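Non-heme chloroperoxidase CPO-A1 (Streptomyces aureofaciens, PDB 1A8Q) is a cofactor-free haloperoxidase of the alpha/beta hydrolase fold that can brominate and may be the chlorinating enzyme of 7-chlorotetracycline biosynthesis. Local coordinates at residues 29-34 and 180-184; 34-38 and 254-258; 99-103 and 201-205; 119-125 and 226-232; 220-226 and 249-253. All blocks are in the same frame, centred on the assembly; numbering follows the deposited sequence.

Contact 1. Residues 29-34 and 180-184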
# COMPACT_ATOMS: atom_id res chain seq x y z
N PRO A 29 3.56 5.97 -5.90
CA PRO A 29 3.30 7.34 -5.47
C PRO A 29 1.87 7.77 -5.74
O PRO A 29 1.59 8.84 -6.33
CB PRO A 29 4.21 8.05 -6.51
CG PRO A 29 4.05 7.26 -7.77
CD PRO A 29 3.76 5.84 -7.36
N LEU A 30 0.93 6.92 -5.37
CA LEU A 30 -0.47 7.10 -5.79
C LEU A 30 -1.31 7.70 -4.71
O LEU A 30 -0.85 8.57 -3.96
CB LEU A 30 -0.95 5.69 -6.23
CG LEU A 30 -0.05 4.97 -7.22
CD1 LEU A 30 -0.67 3.61 -7.55
CD2 LEU A 30 0.15 5.78 -8.51
N ASN A 31 -2.60 7.34 -4.67
CA ASN A 31 -3.50 7.91 -3.70
C ASN A 31 -4.74 7.00 -3.63
O ASN A 31 -4.63 5.94 -4.24
CB ASN A 31 -3.85 9.38 -3.99
CG ASN A 31 -4.49 9.59 -5.35
OD1 ASN A 31 -5.57 9.04 -5.60
ND2 ASN A 31 -3.93 10.41 -6.25
N GLY A 32 -5.75 7.37 -2.89
CA GLY A 32 -6.90 6.49 -2.72
C GLY A 32 -7.64 6.16 -4.00
O GLY A 32 -8.35 5.13 -4.05
N ASP A 33 -7.44 6.93 -5.09
CA ASP A 33 -8.04 6.51 -6.36
C ASP A 33 -7.50 5.20 -6.87
O ASP A 33 -8.10 4.56 -7.76
CB ASP A 33 -7.77 7.54 -7.47
CG ASP A 33 -8.68 8.75 -7.37
OD1 ASP A 33 -9.65 8.66 -6.61
OD2 ASP A 33 -8.39 9.80 -8.01
N ALA A 34 -6.35 4.68 -6.40
CA ALA A 34 -5.78 3.40 -6.74
C ALA A 34 -6.64 2.25 -6.20
O ALA A 34 -6.27 1.13 -6.55
CB ALA A 34 -4.37 3.21 -6.18
N PHE A 180 -1.65 5.98 -13.76
CA PHE A 180 -0.52 5.98 -12.83
C PHE A 180 0.11 7.38 -12.81
O PHE A 180 0.30 7.95 -11.72
CB PHE A 180 0.50 4.91 -13.31
CG PHE A 180 1.72 4.81 -12.41
CD1 PHE A 180 1.73 3.94 -11.34
CD2 PHE A 180 2.86 5.54 -12.72
CE1 PHE A 180 2.87 3.85 -10.55
CE2 PHE A 180 4.00 5.44 -11.93
CZ PHE A 180 3.99 4.58 -10.85
N TRP A 181 0.43 7.84 -14.01
CA TRP A 181 1.01 9.21 -14.11
C TRP A 181 0.09 10.25 -13.51
O TRP A 181 0.53 11.12 -12.76
CB TRP A 181 1.31 9.49 -15.58
CG TRP A 181 1.76 10.90 -15.87
CD1 TRP A 181 3.01 11.42 -15.75
CD2 TRP A 181 0.89 11.95 -16.32
NE1 TRP A 181 2.97 12.77 -16.13
CE2 TRP A 181 1.69 13.09 -16.49
CE3 TRP A 181 -0.46 12.03 -16.63
CZ2 TRP A 181 1.17 14.31 -16.93
CZ3 TRP A 181 -0.97 13.23 -17.09
CH2 TRP A 181 -0.16 14.38 -17.21
N TYR A 182 -1.20 10.22 -13.82
CA TYR A 182 -2.17 11.20 -13.32
C TYR A 182 -2.22 11.23 -11.81
O TYR A 182 -2.27 12.31 -11.19
CB TYR A 182 -3.56 10.78 -13.89
CG TYR A 182 -4.73 11.59 -13.40
CD1 TYR A 182 -5.47 11.20 -12.30
CD2 TYR A 182 -5.16 12.70 -14.14
CE1 TYR A 182 -6.56 11.92 -11.86
CE2 TYR A 182 -6.28 13.41 -13.72
CZ TYR A 182 -6.98 12.99 -12.62
OH TYR A 182 -8.07 13.69 -12.16
N MET A 183 -2.25 10.05 -11.14
CA MET A 183 -2.24 10.01 -9.70
C MET A 183 -0.88 10.54 -9.15
O MET A 183 -0.93 11.25 -8.14
CB MET A 183 -2.47 8.55 -9.19
CG MET A 183 -3.95 8.21 -9.53
SD MET A 183 -4.27 6.55 -8.79
CE MET A 183 -3.66 5.56 -10.13
N ALA A 184 0.19 10.16 -9.79
CA ALA A 184 1.53 10.56 -9.27
C ALA A 184 1.77 12.05 -9.39
O ALA A 184 2.46 12.62 -8.53
CB ALA A 184 2.56 9.78 -10.07
O HOH W 1 -0.88 11.16 -5.36
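Met183 reaches from helix 174-184 into the bend of 29-34, and its contacts run along the whole side chain. CB lies 3.9 Å from Leu30 CD2 and also borders the amide of Asn31. A bend at the last torsion (chi3 -85°) turns the methyl back toward the leucine, while the sulfur at the corner sits 3.7 Å from Ala34 N and also meets Asp33 CB. One turn earlier on the helix, the ring of Phe180 is crossed at about a right angle by both Pro29 and Leu30: Pro29 CD approaches CZ at 3.7 Å, and Leu30 CD2 approaches CD1 at the same distance. Pro29, which follows a cis peptide bond, also rests its CG on Ala184 CB. A water bridges the segments, donating to Leu30 O and to Met183 O (2.8 Å) and accepting from Asn31 ND2. The other end of that amide, OD1, takes the N-H of Asp33 in an Asx turn that starts the 3-10 segment. The contact thus joins the loop after strand 21-25 to the end of helix 174-184, with Trp155 and Ala159 of helix 137-162 packing against Pro29 and Phe180.

Contact 2. Residues 34-38 and 254-258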
# COMPACT_ATOMS: atom_id res chain seq x y z
N ALA A 34 -6.35 4.68 -6.40
CA ALA A 34 -5.78 3.40 -6.74
C ALA A 34 -6.64 2.25 -6.20
O ALA A 34 -6.27 1.13 -6.55
CB ALA A 34 -4.37 3.21 -6.18
N TRP A 35 -7.69 2.54 -5.47
CA TRP A 35 -8.50 1.47 -4.90
C TRP A 35 -9.94 1.55 -5.39
O TRP A 35 -10.78 0.84 -4.83
CB TRP A 35 -8.55 1.68 -3.39
CG TRP A 35 -7.24 1.39 -2.68
CD1 TRP A 35 -6.55 2.26 -1.91
CD2 TRP A 35 -6.64 0.10 -2.52
NE1 TRP A 35 -5.47 1.60 -1.32
CE2 TRP A 35 -5.51 0.29 -1.68
CE3 TRP A 35 -6.84 -1.15 -3.09
CZ2 TRP A 35 -4.65 -0.79 -1.37
CZ3 TRP A 35 -6.03 -2.23 -2.75
CH2 TRP A 35 -4.90 -2.01 -1.92
N GLN A 36 -10.28 2.40 -6.36
CA GLN A 36 -11.73 2.50 -6.65
C GLN A 36 -12.34 1.16 -7.03
O GLN A 36 -13.50 0.96 -6.68
CB GLN A 36 -11.94 3.52 -7.78
CG GLN A 36 -11.67 4.91 -7.15
CD GLN A 36 -12.56 5.99 -7.76
OE1 GLN A 36 -13.67 5.68 -8.22
NE2 GLN A 36 -12.08 7.22 -7.74
N ASP A 37 -11.64 0.30 -7.77
CA ASP A 37 -12.24 -0.99 -8.13
C ASP A 37 -12.59 -1.79 -6.87
O ASP A 37 -13.67 -2.41 -6.83
CB ASP A 37 -11.28 -1.75 -9.00
CG ASP A 37 -11.04 -1.15 -10.38
OD1 ASP A 37 -11.89 -1.22 -11.28
OD2 ASP A 37 -9.90 -0.71 -10.60
N GLN A 38 -11.68 -1.84 -5.92
CA GLN A 38 -11.91 -2.60 -4.69
C GLN A 38 -12.92 -1.97 -3.79
O GLN A 38 -13.70 -2.64 -3.10
CB GLN A 38 -10.56 -2.77 -3.90
CG GLN A 38 -9.64 -3.69 -4.66
CD GLN A 38 -9.04 -3.14 -5.92
OE1 GLN A 38 -8.63 -1.98 -5.96
NE2 GLN A 38 -8.97 -3.98 -6.95
N ILE A 254 -1.40 -5.39 -9.12
CA ILE A 254 -2.54 -6.32 -9.14
C ILE A 254 -3.88 -5.66 -8.98
O ILE A 254 -4.84 -6.05 -9.70
CB ILE A 254 -2.32 -7.36 -8.00
CG1 ILE A 254 -1.22 -8.37 -8.36
CG2 ILE A 254 -3.61 -8.08 -7.66
CD1 ILE A 254 -0.68 -9.03 -7.09
N ALA A 255 -4.06 -4.63 -8.13
CA ALA A 255 -5.38 -4.08 -7.88
C ALA A 255 -5.94 -3.30 -9.08
O ALA A 255 -7.15 -3.06 -9.09
CB ALA A 255 -5.32 -3.12 -6.69
N MET A 256 -5.08 -2.88 -10.01
CA MET A 256 -5.52 -2.06 -11.13
C MET A 256 -5.48 -2.74 -12.48
O MET A 256 -6.03 -2.22 -13.47
CB MET A 256 -4.57 -0.81 -11.19
CG MET A 256 -4.94 0.18 -10.11
SD MET A 256 -3.55 1.39 -9.89
CE MET A 256 -2.42 0.37 -9.00
N VAL A 257 -4.82 -3.90 -12.61
CA VAL A 257 -4.63 -4.51 -13.94
C VAL A 257 -5.79 -5.45 -14.26
O VAL A 257 -6.18 -6.27 -13.42
CB VAL A 257 -3.32 -5.33 -13.94
CG1 VAL A 257 -3.20 -6.14 -15.24
CG2 VAL A 257 -2.07 -4.46 -13.84
N PRO A 258 -6.37 -5.37 -15.43
CA PRO A 258 -7.47 -6.26 -15.81
C PRO A 258 -7.10 -7.72 -15.56
O PRO A 258 -6.00 -8.12 -15.91
CB PRO A 258 -7.60 -6.04 -17.32
CG PRO A 258 -7.18 -4.60 -17.50
CD PRO A 258 -6.02 -4.44 -16.54
O HOH W 2 -8.22 -0.57 -13.35
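Gln38 NE2 donates to two carbonyl oxygens, the backbone O of Ala255 across the contact and the side-chain OD1 of Asn265 on helix 260-272. The bond to Ala255 O is 3.0 Å long with an N-H...O angle of 158°. It reaches a lone pair in the carbonyl plane, and the oxygen lies close to the plane of the Gln38 amide. The fold in the glutamine chain at chi2 (71°) brings the amide alongside Ala255, whose CB lies 3.6 Å from OE1. The same methyl touches the six-membered part of the Trp35 indole at CZ3 (4.1 Å).

A second polar link runs through water. The bridging molecule donates to Met256 O at 2.7 Å and to Asp37 OD2 at 3.2 Å. The other carboxylate oxygen of Asp37 forms a salt bridge with Lys261, and Met256 O also accepts from Asn176. Beside these polar groups, Met256 is bent at its last torsion and passes along Ala34, with CG 3.9 Å from Ala34 O and the sulfur 4.2 Å from Ala34 CB.

The start of helix 36-44 is therefore joined to the segment just beyond the catalytic histidine through a small apolar patch and groups with more than one partner. Sharing Gln38 NE2 between Ala255 and Asn265 probably fixes which way round the amide lies, and the lysine probably helps to keep Asp37 ionised.

Contact 3. Residues 99-103 and 201-205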
# COMPACT_ATOMS: atom_id res chain seq x y z
N GLU A 99 2.70 1.39 6.69
CA GLU A 99 1.74 2.14 7.49
C GLU A 99 0.86 1.21 8.33
O GLU A 99 0.60 1.50 9.51
CB GLU A 99 0.88 3.03 6.54
CG GLU A 99 -0.20 3.84 7.26
CD GLU A 99 -0.93 4.81 6.30
OE1 GLU A 99 -0.22 5.38 5.45
OE2 GLU A 99 -2.14 4.92 6.43
N LEU A 100 0.43 0.12 7.74
CA LEU A 100 -0.42 -0.87 8.43
C LEU A 100 0.40 -1.53 9.56
O LEU A 100 -0.06 -1.47 10.69
CB LEU A 100 -0.85 -1.92 7.42
CG LEU A 100 -2.05 -2.81 7.84
CD1 LEU A 100 -2.54 -3.63 6.63
CD2 LEU A 100 -1.63 -3.79 8.91
N ALA A 101 1.59 -1.96 9.22
CA ALA A 101 2.43 -2.61 10.27
C ALA A 101 2.76 -1.68 11.40
O ALA A 101 2.68 -2.02 12.61
CB ALA A 101 3.68 -3.12 9.58
N ARG A 102 3.15 -0.43 11.12
CA ARG A 102 3.51 0.50 12.18
C ARG A 102 2.31 0.94 12.96
O ARG A 102 2.40 1.21 14.15
CB ARG A 102 4.37 1.66 11.60
CG ARG A 102 4.78 2.66 12.67
CD ARG A 102 5.73 2.07 13.72
NE ARG A 102 6.72 1.21 13.12
CZ ARG A 102 7.89 1.63 12.62
NH1 ARG A 102 8.17 2.93 12.68
NH2 ARG A 102 8.72 0.73 12.10
N TYR A 103 1.09 1.01 12.36
CA TYR A 103 -0.13 1.24 13.11
C TYR A 103 -0.34 0.12 14.15
O TYR A 103 -0.63 0.48 15.30
CB TYR A 103 -1.35 1.32 12.13
CG TYR A 103 -2.63 1.49 12.93
CD1 TYR A 103 -3.10 2.69 13.43
CD2 TYR A 103 -3.35 0.32 13.19
CE1 TYR A 103 -4.27 2.74 14.18
CE2 TYR A 103 -4.52 0.36 13.94
CZ TYR A 103 -4.96 1.55 14.42
OH TYR A 103 -6.12 1.57 15.16
N TYR A 201 14.28 1.38 3.63
CA TYR A 201 15.22 1.07 4.73
C TYR A 201 14.55 0.74 6.04
O TYR A 201 15.26 0.32 6.99
CB TYR A 201 16.15 2.30 4.88
CG TYR A 201 17.05 2.43 3.66
CD1 TYR A 201 18.27 1.79 3.54
CD2 TYR A 201 16.62 3.22 2.58
CE1 TYR A 201 19.06 1.88 2.41
CE2 TYR A 201 17.40 3.31 1.44
CZ TYR A 201 18.62 2.69 1.37
OH TYR A 201 19.34 2.80 0.19
N THR A 202 13.24 0.95 6.19
CA THR A 202 12.62 0.72 7.50
C THR A 202 12.36 -0.76 7.70
O THR A 202 11.87 -1.42 6.80
CB THR A 202 11.30 1.50 7.64
OG1 THR A 202 11.55 2.91 7.44
CG2 THR A 202 10.65 1.29 8.99
N ASP A 203 12.70 -1.25 8.91
CA ASP A 203 12.47 -2.70 9.16
C ASP A 203 11.25 -2.85 10.03
O ASP A 203 11.14 -2.30 11.15
CB ASP A 203 13.76 -3.22 9.84
CG ASP A 203 13.73 -4.68 10.16
OD1 ASP A 203 12.66 -5.30 10.18
OD2 ASP A 203 14.80 -5.30 10.40
N PHE A 204 10.26 -3.65 9.56
CA PHE A 204 9.03 -3.82 10.33
C PHE A 204 8.96 -5.20 10.97
O PHE A 204 7.90 -5.57 11.47
CB PHE A 204 7.79 -3.75 9.37
CG PHE A 204 7.75 -2.39 8.67
CD1 PHE A 204 7.21 -1.30 9.30
CD2 PHE A 204 8.32 -2.29 7.42
CE1 PHE A 204 7.20 -0.05 8.66
CE2 PHE A 204 8.34 -1.04 6.77
CZ PHE A 204 7.76 0.04 7.40
N THR A 205 10.09 -5.90 11.05
CA THR A 205 10.01 -7.25 11.64
C THR A 205 9.38 -7.24 13.02
O THR A 205 8.50 -8.09 13.26
CB THR A 205 11.43 -7.84 11.71
OG1 THR A 205 12.01 -7.89 10.41
CG2 THR A 205 11.39 -9.29 12.23
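In the alpha/beta hydrolase fold, helix 96-107 follows the nucleophile Ser94, and its residues 99-103 here meet the loop between helices 189-201 and 205-208. Ala101 and Arg102 make the contact on the helix side. Ala101 puts its methyl against Phe204, with CB 4.0 Å from CD1 of the ring. Arg102 leaves the helix with CG anti to the backbone N (chi1 -180°) and then bends at chi2 and chi3, which carries the guanidinium over to the loop. Its NH2 comes 3.8 Å from Phe204 CD1, and the two planes stand 44° apart, far from a parallel stack. The same nitrogen touches the methyl of Thr202 (CG2, 3.7 Å), while Asp203 O lies at the guanidinium edge, close to its plane.

Stronger charge partners of the arginine lie outside the two segments: NE forms a salt bridge with Asp207 and NH1 with Asp70 of helix 69-82, and NH2 too has a hydrogen-bond partner just beyond the segments. So gripped, the guanidinium is probably held at a fixed tilt beside the ring. Phe204 is itself packed edge-to-face with Phe69. Just before helix 205-208 the loop is shaped by an Asx turn, in which Asp203 OD1 accepts from two groups of Thr205: the backbone N at 2.8 Å, nearly along the C-O axis, and the hydroxyl OG1 at 2.7 Å, on the syn lone pair.

Contact 4. Residues 119-125 and 226-232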
# COMPACT_ATOMS: atom_id res chain seq x y z
N SER A 119 1.23 -7.16 -1.94
CA SER A 119 2.51 -6.76 -2.56
C SER A 119 3.20 -5.75 -1.67
O SER A 119 3.65 -4.70 -2.17
CB SER A 119 2.24 -6.15 -3.95
OG SER A 119 1.35 -7.02 -4.71
N ALA A 120 3.33 -6.05 -0.38
CA ALA A 120 3.74 -5.09 0.60
C ALA A 120 5.21 -5.21 1.00
O ALA A 120 5.78 -6.30 0.93
CB ALA A 120 2.86 -5.26 1.85
N ILE A 121 5.76 -4.11 1.48
CA ILE A 121 7.16 -4.05 1.84
C ILE A 121 7.63 -4.83 3.07
O ILE A 121 8.85 -5.10 3.07
CB ILE A 121 7.63 -2.59 1.97
CG1 ILE A 121 6.94 -1.86 3.12
CG2 ILE A 121 7.44 -1.86 0.62
CD1 ILE A 121 7.49 -0.44 3.36
N PRO A 122 6.85 -5.13 4.08
CA PRO A 122 7.42 -5.84 5.25
C PRO A 122 7.95 -7.17 4.82
O PRO A 122 7.48 -7.82 3.88
CB PRO A 122 6.25 -5.95 6.24
CG PRO A 122 5.34 -4.81 5.83
CD PRO A 122 5.46 -4.81 4.32
N PRO A 123 9.00 -7.68 5.52
CA PRO A 123 9.55 -7.03 6.67
C PRO A 123 10.55 -5.91 6.42
O PRO A 123 10.52 -4.95 7.18
CB PRO A 123 10.33 -8.18 7.40
CG PRO A 123 9.91 -9.42 6.70
CD PRO A 123 9.49 -9.08 5.30
N VAL A 124 11.42 -6.06 5.47
CA VAL A 124 12.41 -5.02 5.16
C VAL A 124 12.87 -5.22 3.73
O VAL A 124 13.09 -6.33 3.28
CB VAL A 124 13.58 -4.96 6.17
CG1 VAL A 124 14.34 -6.27 6.23
CG2 VAL A 124 14.49 -3.79 5.82
N MET A 125 13.00 -4.10 2.96
CA MET A 125 13.40 -4.24 1.58
C MET A 125 14.89 -4.27 1.27
O MET A 125 15.28 -4.99 0.36
CB MET A 125 12.86 -2.96 0.82
CG MET A 125 11.32 -3.06 0.88
SD MET A 125 10.75 -3.68 -0.72
CE MET A 125 11.01 -2.19 -1.69
N VAL A 226 8.71 -4.79 -5.58
CA VAL A 226 8.82 -5.32 -4.22
C VAL A 226 9.02 -6.83 -4.35
O VAL A 226 8.09 -7.56 -4.64
CB VAL A 226 7.58 -4.96 -3.40
CG1 VAL A 226 7.64 -5.54 -1.98
CG2 VAL A 226 7.43 -3.43 -3.29
N PRO A 227 10.24 -7.31 -4.18
CA PRO A 227 10.55 -8.71 -4.51
C PRO A 227 9.89 -9.68 -3.56
O PRO A 227 10.04 -9.57 -2.35
CB PRO A 227 12.07 -8.79 -4.43
CG PRO A 227 12.45 -7.65 -3.53
CD PRO A 227 11.48 -6.54 -3.91
N ILE A 228 9.15 -10.64 -4.16
CA ILE A 228 8.40 -11.56 -3.31
C ILE A 228 9.25 -12.30 -2.31
O ILE A 228 8.80 -12.42 -1.18
CB ILE A 228 7.58 -12.54 -4.19
CG1 ILE A 228 6.64 -13.36 -3.33
CG2 ILE A 228 8.46 -13.42 -5.07
CD1 ILE A 228 5.65 -14.18 -4.16
N ASP A 229 10.41 -12.80 -2.72
CA ASP A 229 11.17 -13.61 -1.73
C ASP A 229 11.65 -12.88 -0.50
O ASP A 229 11.90 -13.47 0.58
CB ASP A 229 12.36 -14.23 -2.48
CG ASP A 229 11.88 -15.26 -3.49
OD1 ASP A 229 10.83 -15.91 -3.31
OD2 ASP A 229 12.59 -15.39 -4.50
N ALA A 230 11.92 -11.59 -0.60
CA ALA A 230 12.40 -10.82 0.54
C ALA A 230 11.26 -10.31 1.40
O ALA A 230 11.49 -9.86 2.51
CB ALA A 230 13.21 -9.61 0.07
N THR A 231 10.05 -10.19 0.83
CA THR A 231 8.97 -9.52 1.56
C THR A 231 7.81 -10.46 1.82
O THR A 231 7.78 -11.14 2.84
CB THR A 231 8.51 -8.28 0.73
OG1 THR A 231 8.11 -8.75 -0.56
CG2 THR A 231 9.72 -7.35 0.59
N GLY A 232 6.81 -10.58 0.95
CA GLY A 232 5.66 -11.45 1.17
C GLY A 232 5.96 -12.87 1.66
O GLY A 232 5.26 -13.33 2.57
O HOH W 3 13.10 -8.84 4.41
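Thr231 presses its CB and methyl onto the backbone carbonyls of 120-122. CB lies 3.4 Å from Ala120 O, and CG2 lies 3.5 Å from Ile121 O. The hydroxyl sits between the backbone N and the carbonyl carbon (chi1 57°), which turns it back to its own segment, where OG1 donates to Pro227 O over 2.8 Å from well above the carbonyl plane. CG2 is thereby directed at the opposing loop and also reaches the sulfur of Met125.

Met125 is bent at both chi2 (-101°) and chi3, a shape that lays its SD 3.8 Å from Val226 CG1, the two side chains crossing at about a right angle. That same valine methyl reaches 3.5 Å from Ala120 O. These loops leave the C-terminal ends of neighbouring parallel strands 112-118 and 215-220 of the alpha/beta hydrolase sheet, beside the catalytic acid Asp223, whose side chain Ser119 touches. Pro123, after a cis peptide bond, sets its CD 3.5 Å from Ala230 O. A water links the two loops, donating to Val124 O (2.8 Å) and to Ala230 O (2.7 Å).

Contact 5. Residues 220-226 and 249-253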
# COMPACT_ATOMS: atom_id res chain seq x y z
N GLY A 220 2.50 -11.00 -6.02
CA GLY A 220 2.73 -11.60 -7.35
C GLY A 220 4.17 -12.10 -7.39
O GLY A 220 5.07 -11.42 -6.87
N ASP A 221 4.43 -13.13 -8.19
CA ASP A 221 5.83 -13.55 -8.32
C ASP A 221 6.53 -12.96 -9.52
O ASP A 221 7.66 -13.33 -9.81
CB ASP A 221 5.91 -15.09 -8.32
CG ASP A 221 5.39 -15.71 -9.57
OD1 ASP A 221 5.08 -15.06 -10.59
OD2 ASP A 221 5.30 -16.99 -9.55
N ASP A 222 5.90 -11.98 -10.21
CA ASP A 222 6.62 -11.18 -11.18
C ASP A 222 6.61 -9.70 -10.75
O ASP A 222 6.48 -8.78 -11.58
CB ASP A 222 6.05 -11.34 -12.59
CG ASP A 222 6.95 -10.72 -13.64
OD1 ASP A 222 8.19 -10.74 -13.48
OD2 ASP A 222 6.43 -10.13 -14.61
N ASP A 223 6.69 -9.51 -9.44
CA ASP A 223 6.70 -8.13 -8.90
C ASP A 223 8.12 -7.58 -9.06
O ASP A 223 9.09 -7.98 -8.40
CB ASP A 223 6.20 -8.17 -7.46
CG ASP A 223 5.92 -6.79 -6.90
OD1 ASP A 223 6.69 -5.87 -7.26
OD2 ASP A 223 4.98 -6.67 -6.10
N GLN A 224 8.20 -6.58 -9.94
CA GLN A 224 9.52 -5.99 -10.27
C GLN A 224 9.82 -4.80 -9.40
O GLN A 224 10.83 -4.09 -9.63
CB GLN A 224 9.46 -5.58 -11.76
CG GLN A 224 9.31 -6.72 -12.74
CD GLN A 224 9.19 -6.32 -14.19
OE1 GLN A 224 9.65 -5.24 -14.58
NE2 GLN A 224 8.60 -7.18 -15.02
N VAL A 225 9.02 -4.51 -8.39
CA VAL A 225 9.20 -3.36 -7.50
C VAL A 225 9.51 -3.85 -6.08
O VAL A 225 10.45 -3.36 -5.43
CB VAL A 225 7.95 -2.47 -7.48
CG1 VAL A 225 8.09 -1.24 -6.58
CG2 VAL A 225 7.60 -1.97 -8.90
N VAL A 226 8.71 -4.79 -5.58
CA VAL A 226 8.82 -5.32 -4.22
C VAL A 226 9.02 -6.83 -4.35
O VAL A 226 8.09 -7.56 -4.64
CB VAL A 226 7.58 -4.96 -3.40
CG1 VAL A 226 7.64 -5.54 -1.98
CG2 VAL A 226 7.43 -3.43 -3.29
N GLY A 249 2.77 -15.05 -12.04
CA GLY A 249 2.84 -14.14 -13.17
C GLY A 249 2.34 -12.73 -12.91
O GLY A 249 2.28 -11.96 -13.90
N SER A 250 2.00 -12.35 -11.69
CA SER A 250 1.38 -11.05 -11.47
C SER A 250 2.42 -9.98 -11.12
O SER A 250 3.41 -10.25 -10.47
CB SER A 250 0.34 -11.10 -10.35
OG SER A 250 -0.82 -11.76 -10.89
N SER A 251 2.07 -8.74 -11.50
CA SER A 251 2.97 -7.62 -11.21
C SER A 251 2.71 -6.97 -9.87
O SER A 251 1.99 -7.41 -8.99
CB SER A 251 2.68 -6.57 -12.31
OG SER A 251 1.41 -5.94 -12.12
N HIS A 252 3.34 -5.80 -9.68
CA HIS A 252 3.18 -5.00 -8.49
C HIS A 252 1.82 -4.28 -8.52
O HIS A 252 1.35 -3.84 -7.47
CB HIS A 252 4.29 -3.92 -8.43
CG HIS A 252 4.33 -3.21 -7.11
ND1 HIS A 252 4.52 -3.93 -5.94
CD2 HIS A 252 4.25 -1.93 -6.71
CE1 HIS A 252 4.49 -3.14 -4.90
NE2 HIS A 252 4.39 -1.89 -5.33
N GLY A 253 1.16 -4.20 -9.67
CA GLY A 253 -0.08 -3.45 -9.79
C GLY A 253 -1.33 -4.32 -9.90
O GLY A 253 -2.31 -3.89 -10.53
O HOH W 4 2.90 -8.21 -6.49
O HOH W 5 3.96 -10.36 -15.40
O HOH W 6 5.90 -5.50 -11.41
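Asp223 OD2 accepts the ND1 hydrogen of His252 in a nearly straight bond (2.8 Å, 171°), made on the syn side of the carboxylate and in the plane of the imidazole. The carboxylate and the ring are nonetheless turned 58° apart. A water also donates to OD2 at 2.6 Å; it gives its other hydrogen to Ser251 O and accepts from Gly220 N. The second oxygen, OD1, is held by the aspartate's own loop: Val226 N meets it at 2.8 Å from above the carboxylate plane, and Val225 N nearly along the C-O axis, forming an Asx turn. Both oxygens are thus engaged, which should fix the rotation of the carboxylate.

With Ser94, whose OG is hydrogen-bonded to His252 NE2, these two residues are the catalytic triad of the alpha/beta hydrolase fold, the acid and histidine being carried on the loops after strands 215-220 and 243-247. Val225 CB lies over one face of the imidazole, 3.9 Å from its centroid in a CH-pi contact.

Away from the triad, backbone and carboxylate groups join the loops. Gly249 N donates to Asp221 OD1 (2.7 Å), and Asp222 N to Ser250 O (3.0 Å). Asp222 turns its carboxylate to a salt bridge with Arg167, and a second water links OD2 of that group to Gly249 O. A third accepts from Gln224 N and from His252 N (3.1 Å), while Ser251 OG takes Gly253 N in an ST turn.

In the fold
From the N terminus, the loop after strand 21-25 opens contact 1, which closes on helix 174-184; Ala34 passes directly into contact 2, which crosses contact 1 and closes at 254-258. Contacts 3, 4 and 5 are nested inside that long loop. Contact 3 opens on helix 96-107 and closes at 201-205, crossing both contact 1 and contact 4; contact 4 also crosses contact 1, and runs from the end of strand 112-118 to the loop after strand 215-220. Contact 5 crosses contact 4 at the shared Val226, closes at 249-253 after strand 243-247, and follows contacts 1 and 3 in series. Together they tie loops at the ends of the parallel strands to helices 36-44, 96-107 and 174-184.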